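Local coordinates for probable secreted solute-binding lipoprotein (Streptomyces coelicolor, PDB 3I3V) that probably binds a solute outside the cell and delivers it to a membrane transporter, as a lipoprotein of the bacterial extracellular solute-binding family, at residues D74-L77 against A78-D81; N170-T173 against G174-L178; R308-R312 against P313-A317. One frame throughout, in Å; residues are numbered along the deposited sequence.

Interaction 1 (D74-L77 against A78-D81); sequences DKTL and AWTD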
loop_
_atom_site.group_PDB
_atom_site.type_symbol
_atom_site.label_atom_id
_atom_site.label_comp_id
_atom_site.label_asym_id
_atom_site.label_seq_id
_atom_site.Cartn_x
_atom_site.Cartn_y
_atom_site.Cartn_z
ATOM N N ASP C 74 42.718 -8.691 44.358
ATOM C CA ASP C 74 42.508 -8.117 45.686
ATOM C C ASP C 74 42.115 -6.639 45.755
ATOM O O ASP C 74 41.020 -6.303 46.209
ATOM C CB ASP C 74 43.749 -8.339 46.557
ATOM C CG ASP C 74 43.511 -7.959 48.008
ATOM O OD1 ASP C 74 44.208 -7.048 48.513
ATOM O OD2 ASP C 74 42.616 -8.571 48.639
ATOM N N LYS C 75 43.009 -5.759 45.315
ATOM C CA LYS C 75 42.748 -4.324 45.365
ATOM C C LYS C 75 41.551 -3.814 44.558
ATOM O O LYS C 75 40.702 -3.112 45.102
ATOM C CB LYS C 75 44.010 -3.551 44.963
ATOM C CG LYS C 75 43.861 -2.042 45.058
ATOM C CD LYS C 75 45.214 -1.329 45.157
ATOM C CE LYS C 75 45.657 -1.182 46.587
ATOM N NZ LYS C 75 44.662 -0.386 47.351
ATOM N N THR C 76 41.475 -4.156 43.273
ATOM C CA THR C 76 40.369 -3.687 42.434
ATOM C C THR C 76 39.062 -4.368 42.807
ATOM O O THR C 76 37.994 -3.958 42.379
ATOM C CB THR C 76 40.654 -3.911 40.909
ATOM O OG1 THR C 76 40.729 -5.312 40.614
ATOM C CG2 THR C 76 41.967 -3.240 40.512
ATOM N N LEU C 77 39.158 -5.403 43.628
ATOM C CA LEU C 77 37.997 -6.149 44.084
ATOM C C LEU C 77 37.196 -5.278 45.065
ATOM O O LEU C 77 36.022 -5.535 45.329
ATOM C CB LEU C 77 38.484 -7.417 44.781
ATOM C CG LEU C 77 37.867 -8.800 44.571
ATOM C CD1 LEU C 77 37.160 -8.912 43.248
ATOM C CD2 LEU C 77 38.995 -9.823 44.675
ATOM N N ALA C 78 37.843 -4.240 45.583
ATOM C CA ALA C 78 37.227 -3.334 46.549
ATOM C C ALA C 78 36.727 -2.021 45.956
ATOM O O ALA C 78 36.115 -1.227 46.662
ATOM C CB ALA C 78 38.218 -3.023 47.673
ATOM N N TRP C 79 36.979 -1.791 44.673
ATOM C CA TRP C 79 36.563 -0.544 44.032
ATOM C C TRP C 79 35.066 -0.335 43.891
ATOM O O TRP C 79 34.577 0.771 44.081
ATOM C CB TRP C 79 37.194 -0.421 42.638
ATOM C CG TRP C 79 38.657 -0.090 42.647
ATOM C CD1 TRP C 79 39.430 0.199 43.741
ATOM C CD2 TRP C 79 39.507 0.066 41.503
ATOM N NE1 TRP C 79 40.701 0.532 43.346
ATOM C CE2 TRP C 79 40.777 0.458 41.979
ATOM C CE3 TRP C 79 39.317 -0.088 40.123
ATOM C CZ2 TRP C 79 41.857 0.700 41.119
ATOM C CZ3 TRP C 79 40.393 0.154 39.270
ATOM C CH2 TRP C 79 41.644 0.542 39.774
ATOM N N THR C 80 34.345 -1.391 43.542
ATOM C CA THR C 80 32.912 -1.283 43.322
ATOM C C THR C 80 32.113 -0.903 44.561
ATOM O O THR C 80 31.306 0.018 44.517
ATOM C CB THR C 80 32.333 -2.593 42.742
ATOM O OG1 THR C 80 33.074 -2.966 41.576
ATOM C CG2 THR C 80 30.880 -2.404 42.340
ATOM N N ASP C 81 32.340 -1.590 45.671
ATOM C CA ASP C 81 31.580 -1.281 46.869
ATOM C C ASP C 81 31.819 0.124 47.418
ATOM O O ASP C 81 30.872 0.777 47.849
ATOM C CB ASP C 81 31.844 -2.318 47.956
ATOM C CG ASP C 81 30.797 -2.282 49.046
ATOM O OD1 ASP C 81 29.608 -2.483 48.717
ATOM O OD2 ASP C 81 31.157 -2.054 50.222
HETATM O O HOH W 1 34.996 -4.250 42.670
HETATM O O HOH W 2 33.640 -3.986 45.991
#
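Thr76 lays its methyl group on the indole of Trp79, three residues further on, in a CH-pi contact packed against the turn. CG2 of Thr76 lies 3.8 Å from the centroid of the six-membered ring of Trp79 and only 8° off its normal, so the methyl comes down over the face. Its nearest ring atoms are CH2 and CZ3, each 3.9 Å from CG2, while CB of Thr76 reaches back toward CE3. Threonine suits the place because its two branches serve different partners: with OG1 between the backbone N and the carbonyl carbon (chi1 65°), the hydroxyl turns back to Asn71 O and Tyr73 N, leaving the methyl for the indole. Trp79 meets it by setting CG anti to its own carbonyl carbon (chi1 -74°), which folds the ring back along the turn. Lys75 O also approaches this ring obliquely, 3.8 Å from CD1.

The backbone bonds close the turn: Ala78 N donates to Lys75 O at 3.1 Å, and Trp79 N makes a weak 3.3 Å bond to Thr76 O. One water joins Thr76 O to Thr80 OG1; a second links Leu77 O to Asp81 N, extending the turn into the helix through solvent.

A leucine in place of Trp79 would probably leave the Thr76 methyl without its flat partner and Glu56 without the indole N-H.

The stretch thus leads from strand 67-70 into helix 79-82. Glu56 of helix 51-60 pairs with Lys75 NZ and accepts from Trp79 NE1, the indole packs on Val68 and Val70 of strand 67-70, and Trp291 of strand 289-292 meets it edge-to-face.

Interaction 2 (N170-T173 against G174-L178); sequences NDWT and GQKLL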
loop_
_atom_site.group_PDB
_atom_site.type_symbol
_atom_site.label_atom_id
_atom_site.label_comp_id
_atom_site.label_asym_id
_atom_site.label_seq_id
_atom_site.Cartn_x
_atom_site.Cartn_y
_atom_site.Cartn_z
ATOM N N ASN C 170 57.869 -25.332 42.442
ATOM C CA ASN C 170 58.237 -24.326 43.431
ATOM C C ASN C 170 57.799 -22.916 43.060
ATOM O O ASN C 170 58.381 -21.941 43.539
ATOM C CB ASN C 170 59.748 -24.323 43.700
ATOM C CG ASN C 170 60.098 -23.712 45.059
ATOM O OD1 ASN C 170 61.219 -23.237 45.275
ATOM N ND2 ASN C 170 59.138 -23.739 45.985
ATOM N N ASP C 171 56.806 -22.802 42.181
ATOM C CA ASP C 171 56.273 -21.492 41.838
ATOM C C ASP C 171 54.821 -21.556 41.362
ATOM O O ASP C 171 54.166 -22.593 41.498
ATOM C CB ASP C 171 57.188 -20.738 40.852
ATOM C CG ASP C 171 57.141 -21.267 39.424
ATOM O OD1 ASP C 171 56.273 -22.103 39.087
ATOM O OD2 ASP C 171 57.994 -20.810 38.621
ATOM N N TRP C 172 54.311 -20.450 40.827
ATOM C CA TRP C 172 52.918 -20.374 40.385
ATOM C C TRP C 172 52.403 -21.474 39.452
ATOM O O TRP C 172 51.218 -21.806 39.488
ATOM C CB TRP C 172 52.644 -19.005 39.752
ATOM C CG TRP C 172 53.501 -18.684 38.556
ATOM C CD1 TRP C 172 54.792 -18.236 38.563
ATOM C CD2 TRP C 172 53.115 -18.777 37.179
ATOM N NE1 TRP C 172 55.233 -18.040 37.272
ATOM C CE2 TRP C 172 54.222 -18.365 36.406
ATOM C CE3 TRP C 172 51.942 -19.169 36.527
ATOM C CZ2 TRP C 172 54.188 -18.329 35.013
ATOM C CZ3 TRP C 172 51.907 -19.131 35.137
ATOM C CH2 TRP C 172 53.023 -18.715 34.397
ATOM N N THR C 173 53.278 -22.044 38.627
ATOM C CA THR C 173 52.852 -23.091 37.698
ATOM C C THR C 173 52.451 -24.319 38.496
ATOM O O THR C 173 51.358 -24.859 38.313
ATOM C CB THR C 173 53.970 -23.442 36.673
ATOM O OG1 THR C 173 55.181 -23.773 37.367
ATOM C CG2 THR C 173 54.245 -22.257 35.765
ATOM N N GLY C 174 53.330 -24.737 39.403
ATOM C CA GLY C 174 53.036 -25.885 40.239
ATOM C C GLY C 174 51.807 -25.650 41.110
ATOM O O GLY C 174 50.961 -26.545 41.248
ATOM N N GLN C 175 51.688 -24.449 41.681
ATOM C CA GLN C 175 50.551 -24.137 42.547
ATOM C C GLN C 175 49.219 -24.158 41.795
ATOM O O GLN C 175 48.204 -24.567 42.354
ATOM C CB GLN C 175 50.775 -22.793 43.275
ATOM C CG GLN C 175 49.993 -21.587 42.760
ATOM C CD GLN C 175 48.647 -21.396 43.448
ATOM O OE1 GLN C 175 47.911 -20.461 43.136
ATOM N NE2 GLN C 175 48.325 -22.277 44.385
ATOM N N LYS C 176 49.220 -23.741 40.529
ATOM C CA LYS C 176 47.997 -23.758 39.722
ATOM C C LYS C 176 47.634 -25.177 39.230
ATOM O O LYS C 176 46.451 -25.539 39.176
ATOM C CB LYS C 176 48.146 -22.830 38.517
ATOM C CG LYS C 176 47.117 -21.702 38.457
ATOM C CD LYS C 176 47.317 -20.668 39.564
ATOM C CE LYS C 176 48.552 -19.835 39.315
ATOM N NZ LYS C 176 48.854 -18.916 40.450
ATOM N N LEU C 177 48.643 -25.980 38.874
ATOM C CA LEU C 177 48.397 -27.339 38.383
ATOM C C LEU C 177 47.879 -28.230 39.511
ATOM O O LEU C 177 46.980 -29.045 39.295
ATOM C CB LEU C 177 49.675 -27.958 37.805
ATOM C CG LEU C 177 49.549 -28.881 36.573
ATOM C CD1 LEU C 177 50.614 -29.963 36.663
ATOM C CD2 LEU C 177 48.175 -29.521 36.489
ATOM N N LEU C 178 48.443 -28.068 40.710
ATOM C CA LEU C 178 48.020 -28.846 41.879
ATOM C C LEU C 178 46.563 -28.536 42.189
ATOM O O LEU C 178 45.769 -29.429 42.491
ATOM C CB LEU C 178 48.862 -28.481 43.112
ATOM C CG LEU C 178 48.976 -29.439 44.316
ATOM C CD1 LEU C 178 48.877 -28.615 45.577
ATOM C CD2 LEU C 178 47.904 -30.530 44.309
#
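Lys176 folds back over the first turn of its helix to meet Trp172. Its chain, bent at chi2 (69°) and chi3, brings CE to the edge of the indole, near the ring plane, and NZ to 3.9 Å from CB of Trp172. The flexible aliphatic chain can thus follow the backbone, with CE 3.3 Å from Trp172 O, while the ammonium group is carried on to Gln175 OE1, which it meets on a lone pair in the carbonyl plane at 3.2 Å. NZ also forms a salt bridge with Asp358.

The indole uses its face for a different neighbour: CG2 of Thr173, the next residue, sits over its centre, 3.7 Å above the plane. The threonine hydroxyl, which also lies by Gly168 O, donates to Asp171 OD1 at 2.6 Å nearly in line with the C-O bond, whereas Thr173 N reaches that same oxygen from above the carboxylate plane at 3.0 Å. Two donors therefore fix one carboxylate oxygen, and OD2 accepts from Ser230 N, so both oxygens are bonded.

The backbone bonds are regular: Gln175 N, Lys176 N and Leu177 N bond to the carbonyls of Asp171, Trp172 and Thr173, and Gly174 adds no bulk to the buried turn. This is a classic aspartate N-cap: a short, acidic side chain receives a first-turn N-H at the start of helix 172-182.

Interaction 3 (R308-R312 against P313-A317); sequences RFMYR and PDVVA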
loop_
_atom_site.group_PDB
_atom_site.type_symbol
_atom_site.label_atom_id
_atom_site.label_comp_id
_atom_site.label_asym_id
_atom_site.label_seq_id
_atom_site.Cartn_x
_atom_site.Cartn_y
_atom_site.Cartn_z
ATOM N N ARG C 308 32.007 0.802 22.596
ATOM C CA ARG C 308 31.306 0.150 21.491
ATOM C C ARG C 308 32.357 -0.305 20.482
ATOM O O ARG C 308 32.218 -1.360 19.862
ATOM C CB ARG C 308 30.325 1.100 20.800
ATOM C CG ARG C 308 29.320 1.764 21.711
ATOM C CD ARG C 308 28.152 2.286 20.897
ATOM N NE ARG C 308 27.213 1.207 20.636
ATOM C CZ ARG C 308 26.036 1.099 21.237
ATOM N NH1 ARG C 308 25.665 2.017 22.111
ATOM N NH2 ARG C 308 25.248 0.063 20.987
ATOM N N PHE C 309 33.406 0.503 20.337
ATOM C CA PHE C 309 34.516 0.221 19.423
ATOM C C PHE C 309 35.247 -1.052 19.871
ATOM O O PHE C 309 35.255 -2.057 19.160
ATOM C CB PHE C 309 35.479 1.416 19.403
ATOM C CG PHE C 309 36.708 1.206 18.560
ATOM C CD1 PHE C 309 36.641 1.254 17.175
ATOM C CD2 PHE C 309 37.941 0.963 19.158
ATOM C CE1 PHE C 309 37.784 1.062 16.404
ATOM C CE2 PHE C 309 39.092 0.767 18.391
ATOM C CZ PHE C 309 39.012 0.818 17.018
HETATM N N MSE C 310 35.847 -1.005 21.058
HETATM C CA MSE C 310 36.577 -2.143 21.614
HETATM C C MSE C 310 35.770 -3.448 21.592
HETATM O O MSE C 310 36.338 -4.529 21.447
HETATM C CB MSE C 310 37.006 -1.823 23.048
HETATM C CG MSE C 310 38.014 -0.698 23.155
HETATM SE SE MSE C 310 39.693 -1.169 22.333
HETATM C CE MSE C 310 40.420 0.582 22.216
ATOM N N TYR C 311 34.449 -3.341 21.743
ATOM C CA TYR C 311 33.555 -4.500 21.726
ATOM C C TYR C 311 33.107 -4.892 20.313
ATOM O O TYR C 311 32.404 -5.886 20.133
ATOM C CB TYR C 311 32.309 -4.244 22.586
ATOM C CG TYR C 311 32.397 -4.791 23.997
ATOM C CD1 TYR C 311 31.313 -5.444 24.578
ATOM C CD2 TYR C 311 33.570 -4.674 24.741
ATOM C CE1 TYR C 311 31.392 -5.969 25.856
ATOM C CE2 TYR C 311 33.657 -5.197 26.029
ATOM C CZ TYR C 311 32.566 -5.844 26.579
ATOM O OH TYR C 311 32.646 -6.376 27.849
ATOM N N ARG C 312 33.511 -4.125 19.307
ATOM C CA ARG C 312 33.121 -4.442 17.932
ATOM C C ARG C 312 33.851 -5.707 17.471
ATOM O O ARG C 312 35.059 -5.845 17.675
ATOM C CB ARG C 312 33.454 -3.268 16.999
ATOM C CG ARG C 312 32.472 -3.101 15.838
ATOM C CD ARG C 312 32.617 -1.726 15.202
ATOM N NE ARG C 312 33.881 -1.608 14.494
ATOM C CZ ARG C 312 34.515 -0.463 14.292
ATOM N NH1 ARG C 312 33.994 0.672 14.760
ATOM N NH2 ARG C 312 35.661 -0.451 13.617
ATOM N N PRO C 313 33.130 -6.638 16.828
ATOM C CA PRO C 313 33.723 -7.886 16.350
ATOM C C PRO C 313 35.061 -7.803 15.622
ATOM O O PRO C 313 35.948 -8.615 15.878
ATOM C CB PRO C 313 32.619 -8.468 15.483
ATOM C CG PRO C 313 31.391 -8.061 16.238
ATOM C CD PRO C 313 31.690 -6.602 16.519
ATOM N N ASP C 314 35.224 -6.840 14.723
ATOM C CA ASP C 314 36.485 -6.724 13.985
ATOM C C ASP C 314 37.657 -6.355 14.888
ATOM O O ASP C 314 38.798 -6.760 14.638
ATOM C CB ASP C 314 36.376 -5.685 12.867
ATOM C CG ASP C 314 36.037 -4.308 13.382
ATOM O OD1 ASP C 314 36.602 -3.320 12.857
ATOM O OD2 ASP C 314 35.197 -4.215 14.299
ATOM N N VAL C 315 37.374 -5.574 15.931
ATOM C CA VAL C 315 38.411 -5.149 16.861
ATOM C C VAL C 315 38.779 -6.326 17.756
ATOM O O VAL C 315 39.943 -6.550 18.064
ATOM C CB VAL C 315 37.926 -3.975 17.735
ATOM C CG1 VAL C 315 39.027 -3.553 18.675
ATOM C CG2 VAL C 315 37.506 -2.805 16.853
ATOM N N VAL C 316 37.763 -7.072 18.170
ATOM C CA VAL C 316 37.966 -8.235 19.011
ATOM C C VAL C 316 38.818 -9.265 18.271
ATOM O O VAL C 316 39.781 -9.792 18.823
ATOM C CB VAL C 316 36.618 -8.858 19.384
ATOM C CG1 VAL C 316 36.829 -10.158 20.112
ATOM C CG2 VAL C 316 35.827 -7.876 20.238
ATOM N N ALA C 317 38.463 -9.527 17.014
ATOM C CA ALA C 317 39.173 -10.490 16.173
ATOM C C ALA C 317 40.656 -10.149 15.990
ATOM O O ALA C 317 41.478 -11.038 15.813
ATOM C CB ALA C 317 38.480 -10.594 14.810
#
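Phe309 begins the contact by offering one face of its ring to Val315. The ring's CG stands anti to the backbone N (chi1 176°), and CG2 of Val315 comes down over the ring, 3.9 Å from its centroid and 13° off the normal, displaced toward the rim. The backbone O of Phe309 lies close to the same methyl and accepts from Arg312 N at 2.7 Å. Met310, a selenomethionine, follows: its SE is 4.4 Å from CG1 of Val315, so the two valine branches serve two neighbouring hydrophobic residues. Tyr311 makes no close side-chain contact with 313-317; its hydroxyl bonds to Pro120 O.

Arg312 does most of the polar work. Its guanidinium grips Asp314 side-on, NE to OD2 at 2.9 Å and NH2 to OD1 at 3.1 Å. The two planes are only 17° apart, which suits a two-bond salt bridge, and CG2 of Val315 lies over one guanidinium face. NH2 has a second acid in Glu36, and Glu36 of the second subunit forms a long, weak ion pair with NE. These acids would probably offset the closeness of Arg312 NH1 to its counterpart in the second subunit.

The backbone of Arg312 turns to extended psi (135°), and its O accepts from Val316 N at 3.0 Å and, weakly, from Val315 N. Pro313 fits the first helix position, where an N-H would have no carbonyl within the helix to bond. The whole is a tight helix-to-helix junction at a subunit interface, in which Arg312, just after helix 300-310, stands at the N-cap position of helix 313-323.

Overall arrangement
Along the chain the three contacts come in series; none nests in or crosses another, and each closes only a turn of the backbone. Interaction 1 starts helix 79-82 just after strand 67-70 of the four-stranded sheet. Interaction 2 opens helix 172-182, next to strand 122-131 of the larger mixed sheet and helix 363-377. Interaction 3 returns to the neighbourhood of helix 23-36, which links the first two strands of the smaller sheet. Interactions 2 and 3, with centres about 34 Å apart, lie on opposite sides of the chain's centre, consistent with the two lobes of a periplasmic-binding-protein fold; interaction 1 is about 26 Å from both, centre to centre.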